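Local coordinates for protein putative hexose oxidase (Nonomuraea sp. ATCC 39727, PDB 5AWV) that is a putative FAD-linked hexose oxidase that binds the glycopeptide antibiotic teicoplanin and probably oxidises a sugar carried by glycopeptides of this kind, at residues 275-278 / 279-283; 383-386 / 387-391. One frame throughout, in Å; residues are numbered along the deposited sequence.

Interaction 1. Residues 275-278 / 279-283; sequences GEWY and ERNSG
Asn281 lies over one face of the Trp277 indole, its long direction roughly at right angles to that of the tryptophan. CB is centred above the six-membered ring, 3.7 Å from its centroid and 12° off the normal, a CH-pi contact, while ND2 reaches across the five-membered half and stands 3.2 Å above the ring plane. The amide is not stacked flat: its plane is turned 37° from that of the indole. From there ND2 also gives a weak hydrogen bond to Trp277 O. At the six-membered end, Trp277 CZ3 sits over the centre of the Tyr278 ring, whose OH is hydrogen-bonded to Ser293 OG.

Asn281 is the first residue to leave helical geometry, and these side chains close the C-terminal end of helix 264-280, where main-chain carbonyls run short of helical N-H partners. Tyr278 O finds a substitute in Ser282 OG, 2.7 Å away, which approaches in the carbonyl plane on a lone pair; the same hydroxyl is bonded to Arg170 on helix 169-172.

On the more exposed flank, the bend of Arg280 at chi3 (-57°) folds its guanidinium back along the helix. One face then covers Glu276 O and Trp277 CA, and its plane stands almost perpendicular to the indole. The Glu276 carboxylate is linked to it through a water, with Glu276 OE2 at 2.7 Å and Arg280 NH1 at 3.1 Å from the water oxygen, while OE1 of the same carboxylate forms a salt bridge with Arg374.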
ATOM      1  N   GLY A 275      17.965 -11.418 -14.676  1.00 17.03           N
ATOM      2  CA  GLY A 275      18.672 -10.457 -13.838  1.00 17.11           C
ATOM      3  C   GLY A 275      19.593  -9.562 -14.588  1.00 18.68           C
ATOM      4  O   GLY A 275      19.627  -8.349 -14.329  1.00 16.55           O
ATOM      5  N   GLU A 276      20.386 -10.144 -15.515  1.00 19.06           N
ATOM      6  CA  GLU A 276      21.269  -9.367 -16.364  1.00 19.56           C
ATOM      7  C   GLU A 276      20.550  -8.404 -17.285  1.00 18.85           C
ATOM      8  O   GLU A 276      21.026  -7.300 -17.519  1.00 18.11           O
ATOM      9  CB  GLU A 276      22.256 -10.281 -17.154  1.00 22.87           C
ATOM     10  CG  GLU A 276      23.267 -10.868 -16.134  1.00 27.96           C
ATOM     11  CD  GLU A 276      24.157 -12.005 -16.623  1.00 37.54           C
ATOM     12  OE1 GLU A 276      24.825 -12.704 -15.779  1.00 41.04           O
ATOM     13  OE2 GLU A 276      24.178 -12.213 -17.837  1.00 43.67           O
ATOM     14  N   TRP A 277      19.403  -8.831 -17.824  1.00 18.66           N
ATOM     15  CA  TRP A 277      18.597  -7.944 -18.637  1.00 17.20           C
ATOM     16  C   TRP A 277      18.188  -6.669 -17.781  1.00 14.61           C
ATOM     17  O   TRP A 277      18.368  -5.538 -18.221  1.00 16.33           O
ATOM     18  CB  TRP A 277      17.338  -8.656 -19.185  1.00 15.48           C
ATOM     19  CG  TRP A 277      16.663  -7.812 -20.154  1.00 15.41           C
ATOM     20  CD1 TRP A 277      16.861  -7.737 -21.509  1.00 14.86           C
ATOM     21  CD2 TRP A 277      15.697  -6.793 -19.827  1.00 17.45           C
ATOM     22  NE1 TRP A 277      16.051  -6.750 -22.030  1.00 17.92           N
ATOM     23  CE2 TRP A 277      15.314  -6.181 -21.016  1.00 16.43           C
ATOM     24  CE3 TRP A 277      15.045  -6.420 -18.618  1.00 18.02           C
ATOM     25  CZ2 TRP A 277      14.378  -5.132 -21.052  1.00 19.49           C
ATOM     26  CZ3 TRP A 277      14.103  -5.386 -18.684  1.00 19.16           C
ATOM     27  CH2 TRP A 277      13.774  -4.771 -19.859  1.00 18.82           C
ATOM     28  N   TYR A 278      17.662  -6.887 -16.601  1.00 14.86           N
ATOM     29  CA  TYR A 278      17.333  -5.781 -15.664  1.00 14.47           C
ATOM     30  C   TYR A 278      18.565  -4.937 -15.298  1.00 15.76           C
ATOM     31  O   TYR A 278      18.413  -3.727 -15.217  1.00 15.26           O
ATOM     32  CB  TYR A 278      16.506  -6.213 -14.419  1.00 14.48           C
ATOM     33  CG  TYR A 278      15.026  -6.238 -14.680  1.00 13.41           C
ATOM     34  CD1 TYR A 278      14.282  -5.074 -14.586  1.00 12.74           C
ATOM     35  CD2 TYR A 278      14.384  -7.370 -15.143  1.00 13.96           C
ATOM     36  CE1 TYR A 278      12.933  -5.012 -14.832  1.00 13.10           C
ATOM     37  CE2 TYR A 278      13.017  -7.333 -15.433  1.00 14.90           C
ATOM     38  CZ  TYR A 278      12.261  -6.133 -15.249  1.00 15.71           C
ATOM     39  OH  TYR A 278      10.895  -6.081 -15.534  1.00 14.26           O
ATOM     40  N   GLU A 279      19.779  -5.501 -15.189  1.00 16.48           N
ATOM     41  CA  GLU A 279      20.970  -4.669 -14.934  1.00 17.67           C
ATOM     42  C   GLU A 279      21.242  -3.733 -16.057  1.00 18.08           C
ATOM     43  O   GLU A 279      21.690  -2.637 -15.812  1.00 17.97           O
ATOM     44  CB  GLU A 279      22.241  -5.493 -14.751  1.00 21.25           C
ATOM     45  CG  GLU A 279      22.275  -6.339 -13.544  1.00 22.53           C
ATOM     46  CD  GLU A 279      23.544  -7.233 -13.450  1.00 26.55           C
ATOM     47  OE1 GLU A 279      23.681  -8.030 -12.503  1.00 20.64           O
ATOM     48  OE2 GLU A 279      24.374  -7.204 -14.355  1.00 32.74           O
ATOM     49  N   ARG A 280      21.007  -4.169 -17.299  1.00 18.84           N
ATOM     50  CA  ARG A 280      21.287  -3.381 -18.472  1.00 20.57           C
ATOM     51  C   ARG A 280      20.208  -2.404 -18.840  1.00 19.87           C
ATOM     52  O   ARG A 280      20.508  -1.394 -19.465  1.00 17.34           O
ATOM     53  CB  ARG A 280      21.568  -4.276 -19.717  1.00 22.91           C
ATOM     54  CG  ARG A 280      22.790  -5.181 -19.594  1.00 27.33           C
ATOM     55  CD  ARG A 280      23.097  -5.921 -20.935  1.00 31.69           C
ATOM     56  NE  ARG A 280      21.946  -6.724 -21.427  1.00 40.19           N
ATOM     57  CZ  ARG A 280      21.659  -8.002 -21.100  1.00 44.33           C
ATOM     58  NH1 ARG A 280      22.459  -8.707 -20.281  1.00 45.06           N
ATOM     59  NH2 ARG A 280      20.542  -8.590 -21.577  1.00 34.62           N
ATOM     60  N   ASN A 281      18.962  -2.681 -18.455  1.00 15.45           N
ATOM     61  CA  ASN A 281      17.806  -1.956 -19.011  1.00 15.79           C
ATOM     62  C   ASN A 281      16.860  -1.248 -17.964  1.00 15.79           C
ATOM     63  O   ASN A 281      15.616  -1.257 -18.138  1.00 16.11           O
ATOM     64  CB  ASN A 281      17.047  -2.922 -19.890  1.00 14.23           C
ATOM     65  CG  ASN A 281      17.904  -3.350 -21.104  1.00 18.67           C
ATOM     66  OD1 ASN A 281      18.289  -2.502 -21.878  1.00 17.59           O
ATOM     67  ND2 ASN A 281      18.297  -4.577 -21.154  1.00 17.93           N
ATOM     68  N   SER A 282      17.467  -0.733 -16.882  1.00 15.50           N
ATOM     69  CA  SER A 282      16.696  -0.097 -15.833  1.00 15.95           C
ATOM     70  C   SER A 282      17.096   1.341 -15.611  1.00 14.51           C
ATOM     71  O   SER A 282      16.743   1.938 -14.597  1.00 16.43           O
ATOM     72  CB  SER A 282      16.793  -0.926 -14.588  1.00 14.91           C
ATOM     73  OG  SER A 282      16.237  -2.197 -14.889  1.00 15.99           O
ATOM     74  N   GLY A 283      17.889   1.902 -16.507  1.00 16.17           N
ATOM     75  CA  GLY A 283      18.288   3.315 -16.420  1.00 16.98           C
ATOM     76  C   GLY A 283      17.096   4.222 -16.702  1.00 18.49           C
ATOM     77  O   GLY A 283      16.191   3.845 -17.457  1.00 18.00           O
TER
HETATM   78  O   HOH W   1      22.675 -11.748 -20.026  1.00 40.41           O

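Interaction 2. Residues 383-386 / 387-391; sequences VYEN and MTHMD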
ATOM      1  N   VAL A 383      18.047 -20.380  -4.122  1.00 18.75           N
ATOM      2  CA  VAL A 383      16.657 -20.338  -4.518  1.00 18.17           C
ATOM      3  C   VAL A 383      16.177 -21.724  -5.090  1.00 19.63           C
ATOM      4  O   VAL A 383      15.095 -22.238  -4.751  1.00 19.29           O
ATOM      5  CB  VAL A 383      16.419 -19.221  -5.551  1.00 18.55           C
ATOM      6  CG1 VAL A 383      15.067 -19.299  -6.119  1.00 18.60           C
ATOM      7  CG2 VAL A 383      16.672 -17.828  -4.936  1.00 18.10           C
ATOM      8  N   TYR A 384      16.960 -22.254  -6.047  1.00 19.96           N
ATOM      9  CA  TYR A 384      16.592 -23.566  -6.675  1.00 18.94           C
ATOM     10  C   TYR A 384      16.418 -24.606  -5.619  1.00 17.33           C
ATOM     11  O   TYR A 384      15.438 -25.313  -5.666  1.00 19.89           O
ATOM     12  CB  TYR A 384      17.625 -24.013  -7.674  1.00 20.35           C
ATOM     13  CG  TYR A 384      17.175 -25.220  -8.437  1.00 21.94           C
ATOM     14  CD1 TYR A 384      16.182 -25.103  -9.358  1.00 24.03           C
ATOM     15  CD2 TYR A 384      17.750 -26.492  -8.232  1.00 26.65           C
ATOM     16  CE1 TYR A 384      15.723 -26.155 -10.092  1.00 27.53           C
ATOM     17  CE2 TYR A 384      17.294 -27.581  -8.971  1.00 24.27           C
ATOM     18  CZ  TYR A 384      16.279 -27.396  -9.876  1.00 28.67           C
ATOM     19  OH  TYR A 384      15.745 -28.378 -10.624  1.00 33.27           O
ATOM     20  N   GLU A 385      17.371 -24.710  -4.708  1.00 19.51           N
ATOM     21  CA  GLU A 385      17.360 -25.714  -3.682  1.00 21.49           C
ATOM     22  C   GLU A 385      16.116 -25.648  -2.819  1.00 26.24           C
ATOM     23  O   GLU A 385      15.450 -26.654  -2.618  1.00 24.07           O
ATOM     24  CB  GLU A 385      18.646 -25.653  -2.831  1.00 24.66           C
ATOM     25  CG  GLU A 385      18.647 -26.291  -1.418  1.00 33.03           C
ATOM     26  CD  GLU A 385      18.089 -27.698  -1.329  1.00 43.21           C
ATOM     27  OE1 GLU A 385      17.618 -28.121  -0.218  1.00 40.50           O
ATOM     28  OE2 GLU A 385      18.129 -28.404  -2.386  1.00 43.49           O
ATOM     29  N   ASN A 386      15.769 -24.454  -2.281  1.00 22.28           N
ATOM     30  CA  ASN A 386      14.583 -24.368  -1.475  1.00 19.52           C
ATOM     31  C   ASN A 386      13.284 -24.511  -2.264  1.00 18.89           C
ATOM     32  O   ASN A 386      12.259 -25.109  -1.800  1.00 23.89           O
ATOM     33  CB  ASN A 386      14.709 -23.058  -0.605  1.00 19.61           C
ATOM     34  CG  ASN A 386      15.792 -23.138   0.401  1.00 17.71           C
ATOM     35  OD1 ASN A 386      15.585 -23.668   1.473  1.00 28.15           O
ATOM     36  ND2 ASN A 386      16.954 -22.646   0.109  1.00 20.97           N
ATOM     37  N   MET A 387      13.254 -24.019  -3.507  1.00 20.87           N
ATOM     38  CA  MET A 387      12.037 -24.129  -4.296  1.00 19.45           C
ATOM     39  C   MET A 387      11.725 -25.585  -4.763  1.00 23.57           C
ATOM     40  O   MET A 387      10.608 -25.856  -5.176  1.00 21.60           O
ATOM     41  CB  MET A 387      12.107 -23.225  -5.553  1.00 21.37           C
ATOM     42  CG  MET A 387      11.886 -21.719  -5.314  1.00 22.39           C
ATOM     43  SD  MET A 387      10.409 -21.321  -4.381  1.00 21.94           S
ATOM     44  CE  MET A 387       9.162 -21.996  -5.464  1.00 23.63           C
ATOM     45  N   THR A 388      12.746 -26.434  -4.814  1.00 25.11           N
ATOM     46  CA  THR A 388      12.571 -27.828  -5.183  1.00 26.28           C
ATOM     47  C   THR A 388      12.397 -28.744  -3.996  1.00 28.35           C
ATOM     48  O   THR A 388      12.213 -29.936  -4.208  1.00 34.78           O
ATOM     49  CB  THR A 388      13.730 -28.313  -6.096  1.00 22.34           C
ATOM     50  OG1 THR A 388      15.004 -28.036  -5.532  1.00 20.92           O
ATOM     51  CG2 THR A 388      13.633 -27.655  -7.366  1.00 23.13           C
ATOM     52  N   HIS A 389      12.418 -28.204  -2.773  1.00 27.37           N
ATOM     53  CA  HIS A 389      12.248 -28.927  -1.510  1.00 28.44           C
ATOM     54  C   HIS A 389      11.227 -28.257  -0.612  1.00 25.66           C
ATOM     55  O   HIS A 389      11.517 -27.634   0.407  1.00 29.41           O
ATOM     56  CB  HIS A 389      13.606 -29.163  -0.900  1.00 34.37           C
ATOM     57  CG  HIS A 389      14.416 -30.055  -1.808  1.00 43.14           C
ATOM     58  ND1 HIS A 389      15.448 -29.588  -2.603  1.00 39.41           N
ATOM     59  CD2 HIS A 389      14.209 -31.353  -2.177  1.00 42.50           C
ATOM     60  CE1 HIS A 389      15.895 -30.585  -3.363  1.00 47.37           C
ATOM     61  NE2 HIS A 389      15.170 -31.669  -3.111  1.00 44.32           N
ATOM     62  N   MET A 390       9.999 -28.369  -1.078  1.00 27.79           N
ATOM     63  CA  MET A 390       8.862 -27.706  -0.436  1.00 31.98           C
ATOM     64  C   MET A 390       7.726 -28.683  -0.177  1.00 30.43           C
ATOM     65  O   MET A 390       6.555 -28.424  -0.467  1.00 33.88           O
ATOM     66  CB  MET A 390       8.460 -26.447  -1.261  1.00 32.55           C
ATOM     67  CG  MET A 390       7.904 -26.612  -2.641  1.00 34.84           C
ATOM     68  SD  MET A 390       8.048 -24.979  -3.510  1.00 31.11           S
ATOM     69  CE  MET A 390       6.600 -24.245  -2.881  1.00 29.61           C
ATOM     70  N   ASP A 391       8.079 -29.850   0.358  1.00 34.80           N
ATOM     71  CA  ASP A 391       7.066 -30.817   0.734  1.00 35.92           C
ATOM     72  C   ASP A 391       6.300 -30.270   1.937  1.00 28.21           C
ATOM     73  O   ASP A 391       6.888 -29.796   2.893  1.00 28.16           O
ATOM     74  CB  ASP A 391       7.703 -32.172   1.075  1.00 45.88           C
ATOM     75  CG  ASP A 391       8.178 -32.939  -0.192  1.00 54.61           C
ATOM     76  OD1 ASP A 391       7.635 -32.683  -1.302  1.00 63.06           O
ATOM     77  OD2 ASP A 391       9.089 -33.804  -0.078  1.00 58.40           O
TER
HETATM   78  O   HOH W   2      13.575 -26.438   1.575  1.00 29.86           O
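Thr388 turns both its hydroxyl and its main-chain N-H to Tyr384 O, and polar bonds of this kind finish helix 377-387. Thr388 OG1 donates to Tyr384 O over 2.8 Å and Thr388 N over 3.0 Å, and the two donors grip the oxygen from opposite faces of its plane. The hydroxyl can do this because OG1 is tucked between the backbone N and the carbonyl carbon (chi1 52°), which brings it back over the preceding turn. One residue on, His389 ND1 donates to Glu385 O at 2.9 Å, with the donor in the carbonyl plane and the acceptor slightly out of the ring plane. His389 N is hydrogen-bonded to Asn386 O, which also accepts from Trp444 NE1.

Apolar contact accompanies these bonds. The methyl CG2 of Thr388 lies over one face of the Tyr384 ring, 3.8 Å from its centroid, as a CH-pi contact. Val383 and Met387 run side by side, Val383 CG1 to Met387 CG at 4.1 Å, on the flank where helix 438-452 packs.

Charge enters through Glu385, whose side chain lies about 4 Å from a bound alpha-D-mannopyranose. Its chain bends at chi2 (48°) and brings Glu385 OE2 to 2.9 Å from His389 ND1, the carboxylate and imidazole planes 31° apart. The ND1-H donated to Glu385 O favours this rotation of the imidazole at the helix end, and the neighbouring carboxylate would probably favour a protonated, positively charged ring.

Overall arrangement
Followed from the N terminus, interaction 1 comes first, ending helix 264-280 ahead of strand 291-298. The chain then runs through strand 309-316, helix 322-334, strand 340-349 and strand 363-371 before interaction 2 ends helix 377-387 and leads into strand 395-402. Each is a turn within a continuous segment, so neither closes a long loop, and the two stand in series without nesting or crossing. The nearest atoms of interactions 1 and 2 are about 12 Å apart. The common element is helix 264-280: its C-terminal end forms interaction 1, while Glu264 and Phe267, nearer its start, touch Tyr384 of interaction 2. Strands 291-298 and 395-402, which follow the two contacts, are neighbours in the seven-stranded antiparallel sheet.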